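Local coordinates for cytochrome P450 (Bacillus megaterium, PDB 5L91), which probably inserts oxygen into its substrates as a heme-dependent cytochrome P450 monooxygenase, and here holds corticosterone over the heme, at residues S287-L292 and P315-A320; L151-E156 and T196-I201. All coordinates share one frame; numbering follows the deposited sequence.

Contact 1. Residues S287-L292 and P315-A320. With HEM (protoporphyrin IX containing Fe), chain C; C0R (corticosterone), chain D.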
loop_
_atom_site.group_PDB
_atom_site.type_symbol
_atom_site.label_atom_id
_atom_site.label_comp_id
_atom_site.label_asym_id
_atom_site.label_seq_id
_atom_site.Cartn_x
_atom_site.Cartn_y
_atom_site.Cartn_z
ATOM N N SER A 287 0.724 8.403 5.780
ATOM C CA SER A 287 0.956 6.995 5.576
ATOM C C SER A 287 -0.204 6.346 4.813
ATOM O O SER A 287 -1.342 6.392 5.299
ATOM C CB SER A 287 1.110 6.375 6.968
ATOM O OG SER A 287 2.006 7.163 7.773
ATOM N N PRO A 288 0.030 5.729 3.650
ATOM C CA PRO A 288 -1.085 5.056 2.938
ATOM C C PRO A 288 -1.801 4.039 3.804
ATOM O O PRO A 288 -3.035 3.961 3.771
ATOM C CB PRO A 288 -0.368 4.415 1.739
ATOM C CG PRO A 288 0.892 5.349 1.520
ATOM C CD PRO A 288 1.305 5.636 2.906
ATOM N N VAL A 289 -1.056 3.293 4.615
ATOM C CA VAL A 289 -1.611 2.336 5.566
ATOM C C VAL A 289 -1.456 2.930 6.964
ATOM O O VAL A 289 -0.331 3.060 7.476
ATOM C CB VAL A 289 -0.924 0.964 5.468
ATOM C CG1 VAL A 289 -1.637 -0.050 6.386
ATOM C CG2 VAL A 289 -0.919 0.432 4.006
ATOM N N GLN A 290 -2.599 3.233 7.589
ATOM C CA GLN A 290 -2.651 3.854 8.911
ATOM C C GLN A 290 -2.543 2.843 10.041
ATOM O O GLN A 290 -2.057 3.183 11.120
ATOM C CB GLN A 290 -3.953 4.615 9.075
ATOM C CG GLN A 290 -4.037 5.843 8.269
ATOM C CD GLN A 290 -2.985 6.899 8.699
ATOM O OE1 GLN A 290 -2.966 7.335 9.833
ATOM N NE2 GLN A 290 -2.108 7.256 7.803
ATOM N N ALA A 291 -2.977 1.608 9.813
ATOM C CA ALA A 291 -3.126 0.637 10.884
ATOM C C ALA A 291 -3.103 -0.770 10.298
ATOM O O ALA A 291 -3.431 -0.983 9.128
ATOM C CB ALA A 291 -4.430 0.862 11.656
ATOM N N LEU A 292 -2.750 -1.731 11.142
ATOM C CA LEU A 292 -2.758 -3.144 10.768
ATOM C C LEU A 292 -3.596 -3.949 11.738
ATOM O O LEU A 292 -4.312 -3.378 12.573
ATOM C CB LEU A 292 -1.338 -3.704 10.715
ATOM C CG LEU A 292 -0.490 -3.149 9.567
ATOM C CD1 LEU A 292 0.904 -3.640 9.722
ATOM C CD2 LEU A 292 -1.067 -3.585 8.248
ATOM N N PRO A 315 -2.696 -2.087 15.772
ATOM C CA PRO A 315 -1.638 -1.062 15.904
ATOM C C PRO A 315 -1.750 0.016 14.829
ATOM O O PRO A 315 -1.900 -0.287 13.638
ATOM C CB PRO A 315 -0.350 -1.869 15.730
ATOM C CG PRO A 315 -0.725 -2.964 14.832
ATOM C CD PRO A 315 -2.207 -3.287 15.079
ATOM N N TRP A 316 -1.688 1.281 15.262
ATOM C CA TRP A 316 -1.887 2.457 14.400
ATOM C C TRP A 316 -0.542 3.093 14.076
ATOM O O TRP A 316 -0.083 4.039 14.737
ATOM C CB TRP A 316 -2.810 3.475 15.066
ATOM C CG TRP A 316 -4.182 2.974 15.245
ATOM C CD1 TRP A 316 -4.620 2.178 16.246
ATOM C CD2 TRP A 316 -5.308 3.215 14.400
ATOM N NE1 TRP A 316 -5.945 1.919 16.099
ATOM C CE2 TRP A 316 -6.395 2.536 14.966
ATOM C CE3 TRP A 316 -5.500 3.931 13.221
ATOM C CZ2 TRP A 316 -7.654 2.540 14.391
ATOM C CZ3 TRP A 316 -6.742 3.940 12.654
ATOM C CH2 TRP A 316 -7.815 3.262 13.251
ATOM N N MET A 317 0.098 2.576 13.034
ATOM C CA MET A 317 1.322 3.213 12.567
ATOM C C MET A 317 1.091 4.685 12.286
ATOM O O MET A 317 1.947 5.523 12.590
ATOM C CB MET A 317 1.850 2.532 11.314
ATOM C CG MET A 317 2.173 1.110 11.470
ATOM S SD MET A 317 0.854 0.023 10.902
ATOM C CE MET A 317 0.895 0.287 9.137
ATOM N N GLY A 318 -0.070 5.034 11.740
ATOM C CA GLY A 318 -0.326 6.444 11.484
ATOM C C GLY A 318 -0.109 7.311 12.706
ATOM O O GLY A 318 0.328 8.474 12.591
ATOM N N SER A 319 -0.430 6.769 13.886
ATOM C CA SER A 319 -0.295 7.457 15.161
ATOM C C SER A 319 1.131 7.360 15.680
ATOM O O SER A 319 1.675 8.343 16.174
ATOM C CB SER A 319 -1.276 6.860 16.182
ATOM O OG SER A 319 -1.100 7.383 17.499
ATOM N N ALA A 320 1.730 6.168 15.594
ATOM C CA ALA A 320 3.126 5.991 15.939
ATOM C C ALA A 320 3.984 7.059 15.288
ATOM O O ALA A 320 4.968 7.534 15.863
ATOM C CB ALA A 320 3.605 4.611 15.487
HETATM C CHA HEM C . 3.409 -6.000 3.544
HETATM C CHB HEM C . 2.506 -1.278 3.252
HETATM C CHC HEM C . 3.337 -1.271 -1.490
HETATM C CHD HEM C . 3.498 -6.082 -1.256
HETATM C C1A HEM C . 3.139 -4.699 3.879
HETATM C C2A HEM C . 2.916 -4.208 5.216
HETATM C C3A HEM C . 2.651 -2.899 5.122
HETATM C C4A HEM C . 2.697 -2.537 3.725
HETATM C CMA HEM C . 2.305 -1.904 6.244
HETATM C CAA HEM C . 2.939 -5.082 6.477
HETATM C CBA HEM C . 1.565 -5.731 6.643
HETATM C CGA HEM C . 1.576 -6.610 7.889
HETATM O O1A HEM C . 2.567 -6.606 8.640
HETATM O O2A HEM C . 0.621 -7.378 8.120
HETATM C C1B HEM C . 2.721 -0.879 1.971
HETATM C C2B HEM C . 2.722 0.493 1.557
HETATM C C3B HEM C . 2.911 0.500 0.236
HETATM C C4B HEM C . 3.089 -0.867 -0.188
HETATM C CMB HEM C . 2.468 1.686 2.497
HETATM C CAB HEM C . 3.012 1.696 -0.738
HETATM C CBB HEM C . 3.625 2.830 -0.447
HETATM C C1C HEM C . 3.498 -2.579 -1.867
HETATM C C2C HEM C . 3.868 -3.074 -3.158
HETATM C C3C HEM C . 3.932 -4.417 -3.066
HETATM C C4C HEM C . 3.582 -4.793 -1.728
HETATM C CMC HEM C . 4.190 -2.163 -4.353
HETATM C CAC HEM C . 4.260 -5.452 -4.161
HETATM C CBC HEM C . 4.008 -5.175 -5.440
HETATM C C1D HEM C . 3.463 -6.464 0.049
HETATM C C2D HEM C . 3.490 -7.825 0.496
HETATM C C3D HEM C . 3.460 -7.814 1.829
HETATM C C4D HEM C . 3.422 -6.436 2.246
HETATM C CMD HEM C . 3.536 -9.065 -0.438
HETATM C CAD HEM C . 3.454 -9.043 2.802
HETATM C CBD HEM C . 4.822 -9.414 3.313
HETATM C CGD HEM C . 4.756 -10.513 4.328
HETATM O O1D HEM C . 5.824 -11.141 4.476
HETATM O O2D HEM C . 3.678 -10.792 4.923
HETATM N NA HEM C . 3.011 -3.644 2.996
HETATM N NB HEM C . 2.943 -1.701 0.892
HETATM N NC HEM C . 3.327 -3.647 -1.031
HETATM N ND HEM C . 3.434 -5.609 1.141
HETATM FE FE HEM C . 3.315 -3.633 1.003
HETATM C C1 C0R D . -8.086 -3.470 -0.625
HETATM C C2 C0R D . -9.374 -3.437 -1.431
HETATM C C3 C0R D . -10.711 -3.301 -0.554
HETATM C C4 C0R D . -10.604 -2.510 0.872
HETATM C C5 C0R D . -9.183 -2.131 1.346
HETATM C C6 C0R D . -9.067 -1.375 2.747
HETATM C C7 C0R D . -7.956 -2.219 3.605
HETATM C C8 C0R D . -6.633 -2.322 2.836
HETATM C C9 C0R D . -6.781 -3.046 1.411
HETATM C C10 C0R D . -7.913 -2.487 0.487
HETATM C C11 C0R D . -5.360 -3.225 0.699
HETATM C C12 C0R D . -4.320 -3.942 1.723
HETATM C C13 C0R D . -4.143 -3.226 3.067
HETATM C C14 C0R D . -5.600 -2.975 3.779
HETATM C C15 C0R D . -5.309 -2.301 4.908
HETATM C C16 C0R D . -3.997 -3.058 5.463
HETATM C C17 C0R D . -3.496 -3.910 4.066
HETATM C C18 C0R D . -3.460 -1.848 2.772
HETATM C C19 C0R D . -7.539 -1.143 -0.248
HETATM C C20 C0R D . -1.962 -3.933 3.958
HETATM C C21 C0R D . -1.282 -4.841 2.932
HETATM O O1 C0R D . -11.795 -3.750 -0.877
HETATM O O2 C0R D . -4.870 -2.065 0.271
HETATM O O3 C0R D . -1.284 -3.193 4.667
HETATM O O4 C0R D . 0.092 -4.517 2.984
HETATM O O HOH W 1 1.275 -3.744 0.831
#

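Contact 2. Residues L151-E156 and T196-I201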
loop_
_atom_site.group_PDB
_atom_site.type_symbol
_atom_site.label_atom_id
_atom_site.label_comp_id
_atom_site.label_asym_id
_atom_site.label_seq_id
_atom_site.Cartn_x
_atom_site.Cartn_y
_atom_site.Cartn_z
ATOM N N LEU A 151 4.811 -8.906 -13.349
ATOM C CA LEU A 151 4.343 -10.254 -13.059
ATOM C C LEU A 151 4.467 -11.198 -14.253
ATOM O O LEU A 151 4.650 -12.407 -14.059
ATOM C CB LEU A 151 2.873 -10.233 -12.646
ATOM C CG LEU A 151 2.558 -10.028 -11.195
ATOM C CD1 LEU A 151 1.104 -9.815 -11.074
ATOM C CD2 LEU A 151 2.998 -11.256 -10.402
ATOM N N GLY A 152 4.325 -10.688 -15.466
ATOM C CA GLY A 152 4.313 -11.511 -16.679
ATOM C C GLY A 152 2.974 -11.517 -17.417
ATOM O O GLY A 152 2.792 -12.300 -18.355
ATOM N N VAL A 153 2.057 -10.642 -17.047
ATOM C CA VAL A 153 0.791 -10.495 -17.734
ATOM C C VAL A 153 1.102 -9.930 -19.109
ATOM O O VAL A 153 1.695 -8.853 -19.184
ATOM C CB VAL A 153 -0.159 -9.576 -16.966
ATOM C CG1 VAL A 153 -1.454 -9.412 -17.738
ATOM C CG2 VAL A 153 -0.407 -10.144 -15.571
ATOM N N PRO A 154 0.735 -10.582 -20.216
ATOM C CA PRO A 154 1.055 -9.992 -21.511
ATOM C C PRO A 154 0.214 -8.760 -21.744
ATOM O O PRO A 154 -0.920 -8.647 -21.280
ATOM C CB PRO A 154 0.747 -11.095 -22.516
ATOM C CG PRO A 154 -0.283 -11.951 -21.841
ATOM C CD PRO A 154 0.004 -11.851 -20.344
ATOM N N ILE A 155 0.790 -7.835 -22.502
ATOM C CA ILE A 155 0.176 -6.532 -22.713
ATOM C C ILE A 155 -1.267 -6.664 -23.181
ATOM O O ILE A 155 -2.127 -5.863 -22.802
ATOM C CB ILE A 155 1.033 -5.716 -23.693
ATOM C CG1 ILE A 155 0.439 -4.318 -23.940
ATOM C CG2 ILE A 155 1.204 -6.517 -25.004
ATOM C CD1 ILE A 155 0.154 -3.481 -22.688
ATOM N N GLU A 156 -1.561 -7.661 -24.021
ATOM C CA GLU A 156 -2.911 -7.808 -24.571
ATOM C C GLU A 156 -3.970 -8.037 -23.494
ATOM O O GLU A 156 -5.143 -7.697 -23.690
ATOM C CB GLU A 156 -2.914 -8.964 -25.576
ATOM C CG GLU A 156 -1.931 -8.798 -26.718
ATOM C CD GLU A 156 -0.518 -9.299 -26.448
ATOM O OE1 GLU A 156 -0.330 -10.283 -25.703
ATOM O OE2 GLU A 156 0.402 -8.767 -27.114
ATOM N N THR A 196 -8.019 -18.311 -12.044
ATOM C CA THR A 196 -8.005 -19.082 -13.283
ATOM C C THR A 196 -7.018 -18.471 -14.239
ATOM O O THR A 196 -6.237 -19.178 -14.882
ATOM C CB THR A 196 -9.391 -19.136 -13.933
ATOM O OG1 THR A 196 -10.316 -19.800 -13.064
ATOM C CG2 THR A 196 -9.325 -19.900 -15.319
ATOM N N TYR A 197 -7.044 -17.145 -14.339
ATOM C CA TYR A 197 -6.092 -16.460 -15.186
ATOM C C TYR A 197 -4.655 -16.836 -14.806
ATOM O O TYR A 197 -3.852 -17.209 -15.670
ATOM C CB TYR A 197 -6.319 -14.946 -15.121
ATOM C CG TYR A 197 -5.407 -14.229 -16.078
ATOM C CD1 TYR A 197 -5.723 -14.136 -17.434
ATOM C CD2 TYR A 197 -4.214 -13.682 -15.636
ATOM C CE1 TYR A 197 -4.875 -13.517 -18.302
ATOM C CE2 TYR A 197 -3.365 -13.077 -16.493
ATOM C CZ TYR A 197 -3.681 -12.997 -17.816
ATOM O OH TYR A 197 -2.810 -12.371 -18.650
ATOM N N PHE A 198 -4.304 -16.772 -13.517
ATOM C CA PHE A 198 -2.897 -17.001 -13.167
ATOM C C PHE A 198 -2.483 -18.466 -13.263
ATOM O O PHE A 198 -1.302 -18.747 -13.478
ATOM C CB PHE A 198 -2.592 -16.453 -11.765
ATOM C CG PHE A 198 -2.396 -14.995 -11.750
ATOM C CD1 PHE A 198 -1.436 -14.411 -12.572
ATOM C CD2 PHE A 198 -3.180 -14.191 -10.965
ATOM C CE1 PHE A 198 -1.252 -13.045 -12.601
ATOM C CE2 PHE A 198 -2.981 -12.818 -10.975
ATOM C CZ PHE A 198 -2.014 -12.246 -11.820
ATOM N N TYR A 199 -3.400 -19.417 -13.056
ATOM C CA TYR A 199 -3.036 -20.817 -13.317
ATOM C C TYR A 199 -2.630 -21.001 -14.783
ATOM O O TYR A 199 -1.654 -21.705 -15.090
ATOM C CB TYR A 199 -4.191 -21.748 -12.938
ATOM C CG TYR A 199 -4.290 -22.020 -11.451
ATOM C CD1 TYR A 199 -3.273 -22.675 -10.793
ATOM C CD2 TYR A 199 -5.376 -21.578 -10.704
ATOM C CE1 TYR A 199 -3.336 -22.934 -9.447
ATOM C CE2 TYR A 199 -5.437 -21.834 -9.345
ATOM C CZ TYR A 199 -4.401 -22.499 -8.735
ATOM O OH TYR A 199 -4.436 -22.760 -7.389
ATOM N N ARG A 200 -3.327 -20.313 -15.684
ATOM C CA ARG A 200 -2.991 -20.336 -17.110
ATOM C C ARG A 200 -1.618 -19.736 -17.372
ATOM O O ARG A 200 -0.779 -20.356 -18.039
ATOM C CB ARG A 200 -4.024 -19.538 -17.876
ATOM C CG ARG A 200 -4.869 -20.265 -18.885
ATOM C CD ARG A 200 -5.725 -19.179 -19.538
ATOM N NE ARG A 200 -7.107 -19.350 -19.169
ATOM C CZ ARG A 200 -7.988 -18.369 -19.067
ATOM N NH1 ARG A 200 -7.651 -17.110 -19.292
ATOM N NH2 ARG A 200 -9.225 -18.683 -18.748
ATOM N N ILE A 201 -1.384 -18.498 -16.879
ATOM C CA ILE A 201 -0.079 -17.864 -17.048
ATOM C C ILE A 201 1.008 -18.793 -16.555
ATOM O O ILE A 201 2.055 -18.939 -17.199
ATOM C CB ILE A 201 -0.011 -16.502 -16.324
ATOM C CG1 ILE A 201 -1.024 -15.516 -16.911
ATOM C CG2 ILE A 201 1.379 -15.936 -16.431
ATOM C CD1 ILE A 201 -0.840 -15.204 -18.391
#

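Contact 1. Residues S287-L292 and P315-A320
Met317 bends back from the start of helix 317-320 and lays its thioether against the loop 287-292. The twist about its second torsion (chi2 98°) brings SD to within 3.7 Å of Leu292 CG, while CE rests 3.5 Å from Val289 O and packs alongside the CG1 methyl of Val289. Leu292 crosses this thioether obliquely and forks toward the heme pocket: CD1 meets the propionate carbon CGA of the heme, and CD2 lies 3.6 Å from O3 of corticosterone. The backbone N of Leu292 donates to Pro315 O at 3.0 Å.

Gln290 works with both ends. Its backbone O takes the Gly318 N-H at 2.8 Å in an almost straight bond (176°), engaging an amide of the first helical turn. Bent at chi2, the side chain curls back and NE2 donates to Ser287 O at 2.8 Å, in the carbonyl plane on a lone pair. OE1, which Tyr29 also binds, comes down on Gly318 CA at 3.2 Å, so any side chain there would collide with it. With an alanine here, Ser287 O and the Tyr29 hydroxyl would probably lose this partner and a gap would open over Gly318.

Backbone polarity thus fixes the loop after helix 275-285 to a helix start, while its apolar branches line the heme and steroid pocket, as this loop does in P450s generally.

Contact 2. Residues L151-E156 and T196-I201
Val153 shares its two methyls between neighbouring aromatic residues of helix 177-207. CG1, anti to the backbone N (chi1 178°), approaches the phenol end of Tyr197, whereas CG2 comes obliquely to Phe198 CE1 at 4.2 Å. Leu151 meets the same phenylalanine at about a right angle, its CD1 4.0 Å from Phe198 CZ. One turn further along the helix, Ile201 points its CD1 at the Pro154 ring, 4.0 Å from CD. These apolar touches are extended by helices 158-168 and 213-219, whose Phe161 and Ile214 pack on the same side chains.

Between Leu151 and Val153 the chain leaves helix 141-151 through a Schellman motif. Gly152 supplies the positive phi (114°), where a CB would crowd the carbonyl O of Leu151, and the turn sends Val153 and Pro154 across to helix 177-207, the long G helix of the P450 fold.

The Tyr197 hydroxyl brings a polar group into the contact. Its OH sits 3.3 Å from Pro154 CD and 3.4 Å from Val153 CG1, van der Waals contacts with carbon, and it is hydrogen-bonded to OD2 of Asp157, the residue just before helix 158-168. Trp164 of that helix meets the tyrosine ring with the planes at about 60°.

How the contacts relate
From the N terminus, contact 2 comes first: it closes a loop of 39 mostly helical residues, running out through helix 158-168 and back along helix 177-207, and so joins the end of helix 141-151 to that long helix. The chain then passes through helix 229-260 and helix 275-285 before contact 1 opens. This second loop is shorter, 22 residues with strands and no helix, and it leads from the turn after helix 275-285 to the end of strand 312-315. The two loops follow in series, neither nesting nor crossing. The centres of the two contacts lie about 33 Å apart on opposite sides of the chain's centre, contact 1 beside the heme and contact 2 on the helical side.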